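Local coordinates for basic membrane lipoprotein (Brucella melitensis biovar Abortus, PDB 3S99), which binds adenine and probably other purines such as guanine, and may serve an ABC-type system for their uptake, at residues Gly150-Ile155 and Asn168-Gly173. Numbering follows the deposited sequence.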
ATOM      1  N   GLY A 150      15.485 -18.798   4.101  1.00 21.99           N
ATOM      2  CA  GLY A 150      15.853 -17.396   4.104  1.00 21.19           C
ATOM      3  C   GLY A 150      15.652 -16.715   2.750  1.00 20.62           C
ATOM      4  O   GLY A 150      16.413 -15.825   2.380  1.00 18.96           O
ATOM      5  N   ILE A 151      14.632 -17.137   2.007  1.00 20.89           N
ATOM      6  CA  ILE A 151      14.322 -16.520   0.707  1.00 21.52           C
ATOM      7  C   ILE A 151      12.833 -16.271   0.531  1.00 20.85           C
ATOM      8  O   ILE A 151      12.028 -17.212   0.634  1.00 20.58           O
ATOM      9  CB  ILE A 151      14.712 -17.405  -0.495  1.00 23.24           C
ATOM     10  CG1 ILE A 151      16.132 -17.970  -0.364  1.00 26.17           C
ATOM     11  CG2 ILE A 151      14.560 -16.595  -1.804  1.00 24.99           C
ATOM     12  CD1 ILE A 151      16.377 -19.272  -1.166  1.00 28.56           C
ATOM     13  N   ALA A 152      12.490 -15.021   0.197  1.00 19.22           N
ATOM     14  CA  ALA A 152      11.139 -14.627  -0.130  1.00 19.27           C
ATOM     15  C   ALA A 152      10.984 -14.264  -1.611  1.00 19.08           C
ATOM     16  O   ALA A 152      11.881 -13.720  -2.230  1.00 21.17           O
ATOM     17  CB  ALA A 152      10.704 -13.459   0.731  1.00 17.49           C
ATOM     18  N   GLY A 153       9.842 -14.589  -2.177  1.00 18.34           N
ATOM     19  CA  GLY A 153       9.458 -14.087  -3.501  1.00 19.23           C
ATOM     20  C   GLY A 153       8.701 -12.792  -3.391  1.00 17.76           C
ATOM     21  O   GLY A 153       7.760 -12.673  -2.620  1.00 17.73           O
ATOM     22  N   TYR A 154       9.113 -11.796  -4.152  1.00 18.17           N
ATOM     23  CA  TYR A 154       8.481 -10.483  -4.061  1.00 17.49           C
ATOM     24  C   TYR A 154       7.922 -10.103  -5.424  1.00 17.87           C
ATOM     25  O   TYR A 154       8.652 -10.023  -6.407  1.00 19.17           O
ATOM     26  CB  TYR A 154       9.500  -9.464  -3.576  1.00 16.92           C
ATOM     27  CG  TYR A 154       8.933  -8.295  -2.805  1.00 16.75           C
ATOM     28  CD1 TYR A 154       8.085  -7.363  -3.409  1.00 15.24           C
ATOM     29  CD2 TYR A 154       9.320  -8.065  -1.478  1.00 17.78           C
ATOM     30  CE1 TYR A 154       7.559  -6.276  -2.660  1.00 16.95           C
ATOM     31  CE2 TYR A 154       8.808  -6.990  -0.740  1.00 17.68           C
ATOM     32  CZ  TYR A 154       7.934  -6.097  -1.348  1.00 16.31           C
ATOM     33  OH  TYR A 154       7.466  -5.012  -0.627  1.00 16.27           O
ATOM     34  N   ILE A 155       6.619  -9.885  -5.477  1.00 18.09           N
ATOM     35  CA  ILE A 155       5.930  -9.580  -6.745  1.00 18.11           C
ATOM     36  C   ILE A 155       5.734  -8.067  -6.812  1.00 18.47           C
ATOM     37  O   ILE A 155       4.887  -7.510  -6.111  1.00 18.16           O
ATOM     38  CB  ILE A 155       4.615 -10.314  -6.856  1.00 17.99           C
ATOM     39  CG1 ILE A 155       4.874 -11.811  -6.785  1.00 17.40           C
ATOM     40  CG2 ILE A 155       3.860  -9.932  -8.180  1.00 16.88           C
ATOM     41  CD1 ILE A 155       3.625 -12.661  -6.666  1.00 17.29           C
ATOM     42  N   ASN A 168      12.591  -2.250   0.344  1.00 14.57           N
ATOM     43  CA  ASN A 168      13.693  -1.917   1.245  1.00 15.37           C
ATOM     44  C   ASN A 168      13.325  -2.141   2.684  1.00 15.39           C
ATOM     45  O   ASN A 168      14.113  -2.727   3.429  1.00 17.81           O
ATOM     46  CB  ASN A 168      14.157  -0.491   1.050  1.00 15.75           C
ATOM     47  CG  ASN A 168      15.000  -0.319  -0.191  1.00 17.22           C
ATOM     48  OD1 ASN A 168      15.675  -1.247  -0.618  1.00 16.55           O
ATOM     49  ND2 ASN A 168      14.971   0.891  -0.772  1.00 16.28           N
ATOM     50  N   SER A 169      12.141  -1.682   3.087  1.00 14.05           N
ATOM     51  CA  SER A 169      11.686  -1.896   4.448  1.00 13.58           C
ATOM     52  C   SER A 169      11.531  -3.362   4.825  1.00 12.84           C
ATOM     53  O   SER A 169      11.922  -3.777   5.923  1.00 13.53           O
ATOM     54  CB  SER A 169      10.376  -1.177   4.689  1.00 12.65           C
ATOM     55  OG  SER A 169      10.057  -1.257   6.050  1.00 13.66           O
ATOM     56  N   PHE A 170      10.945  -4.144   3.924  1.00 12.38           N
ATOM     57  CA  PHE A 170      10.813  -5.581   4.103  1.00 12.99           C
ATOM     58  C   PHE A 170      12.164  -6.272   4.346  1.00 13.78           C
ATOM     59  O   PHE A 170      12.321  -7.063   5.286  1.00 12.86           O
ATOM     60  CB  PHE A 170      10.087  -6.171   2.889  1.00 12.24           C
ATOM     61  CG  PHE A 170       9.895  -7.659   2.951  1.00 12.50           C
ATOM     62  CD1 PHE A 170       8.921  -8.215   3.754  1.00 10.91           C
ATOM     63  CD2 PHE A 170      10.668  -8.502   2.156  1.00 14.66           C
ATOM     64  CE1 PHE A 170       8.737  -9.591   3.796  1.00 11.86           C
ATOM     65  CE2 PHE A 170      10.489  -9.891   2.211  1.00 15.48           C
ATOM     66  CZ  PHE A 170       9.524 -10.424   3.008  1.00 12.95           C
ATOM     67  N   MET A 171      13.159  -5.908   3.529  1.00 15.22           N
ATOM     68  CA  MET A 171      14.494  -6.454   3.655  1.00 16.85           C
ATOM     69  C   MET A 171      15.133  -6.053   5.008  1.00 17.11           C
ATOM     70  O   MET A 171      15.743  -6.904   5.704  1.00 17.30           O
ATOM     71  CB  MET A 171      15.361  -5.973   2.463  1.00 17.31           C
ATOM     72  CG  MET A 171      16.764  -6.539   2.388  1.00 22.98           C
ATOM     73  SD  MET A 171      16.905  -8.374   2.255  1.00 29.25           S
ATOM     74  CE  MET A 171      15.498  -8.689   1.212  1.00 22.22           C
ATOM     75  N   LEU A 172      15.011  -4.780   5.384  1.00 16.71           N
ATOM     76  CA  LEU A 172      15.588  -4.317   6.647  1.00 17.14           C
ATOM     77  C   LEU A 172      14.966  -5.076   7.829  1.00 17.35           C
ATOM     78  O   LEU A 172      15.678  -5.453   8.761  1.00 18.31           O
ATOM     79  CB  LEU A 172      15.404  -2.798   6.837  1.00 17.45           C
ATOM     80  CG  LEU A 172      16.227  -1.921   5.870  1.00 17.67           C
ATOM     81  CD1 LEU A 172      15.812  -0.436   5.916  1.00 18.36           C
ATOM     82  CD2 LEU A 172      17.703  -2.018   6.198  1.00 18.66           C
ATOM     83  N   GLY A 173      13.649  -5.266   7.799  1.00 15.57           N
ATOM     84  CA  GLY A 173      12.956  -6.075   8.798  1.00 15.35           C
ATOM     85  C   GLY A 173      13.518  -7.494   8.872  1.00 15.96           C
ATOM     86  O   GLY A 173      13.896  -7.976   9.947  1.00 15.10           O
TER
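The helical turn that brings F170 against A152 and Y154 is closed by the backbone hydrogen bond from L172 N to N168 O, 3.0 Å long. The contact itself is apolar, an example of an aromatic side chain packing a helix against a neighbouring strand. A152 and Y154 present their side chains on the same face of the strand, and F170 reaches both. With CG anti to the backbone N (chi1 180°), the phenylalanine extends toward the strand. Its ring and that of Y154 form an offset edge-to-face pair, centroids 5.5 Å apart and planes at 75°, the tyrosine edge turned to the phenylalanine face. The closest approach is Y154 CE2 to F170 CD2, at 3.8 Å. F170 CB lies in the tyrosine ring plane, and the methyl of A152 at the edge of the phenylalanine ring, near its plane, 3.9 Å from F170 CE2. The contact joins strand and helix of the beta-alpha-beta unit 151-156, 161-175 and 182-187 in the mixed-sheet lobe, with the Y154 side chain about 10 Å from the bound adenine, outside the pocket. V183 of strand 182-187 touches A152 and F170; helix 132-146 adds R136 against Y154 and A143 against F170.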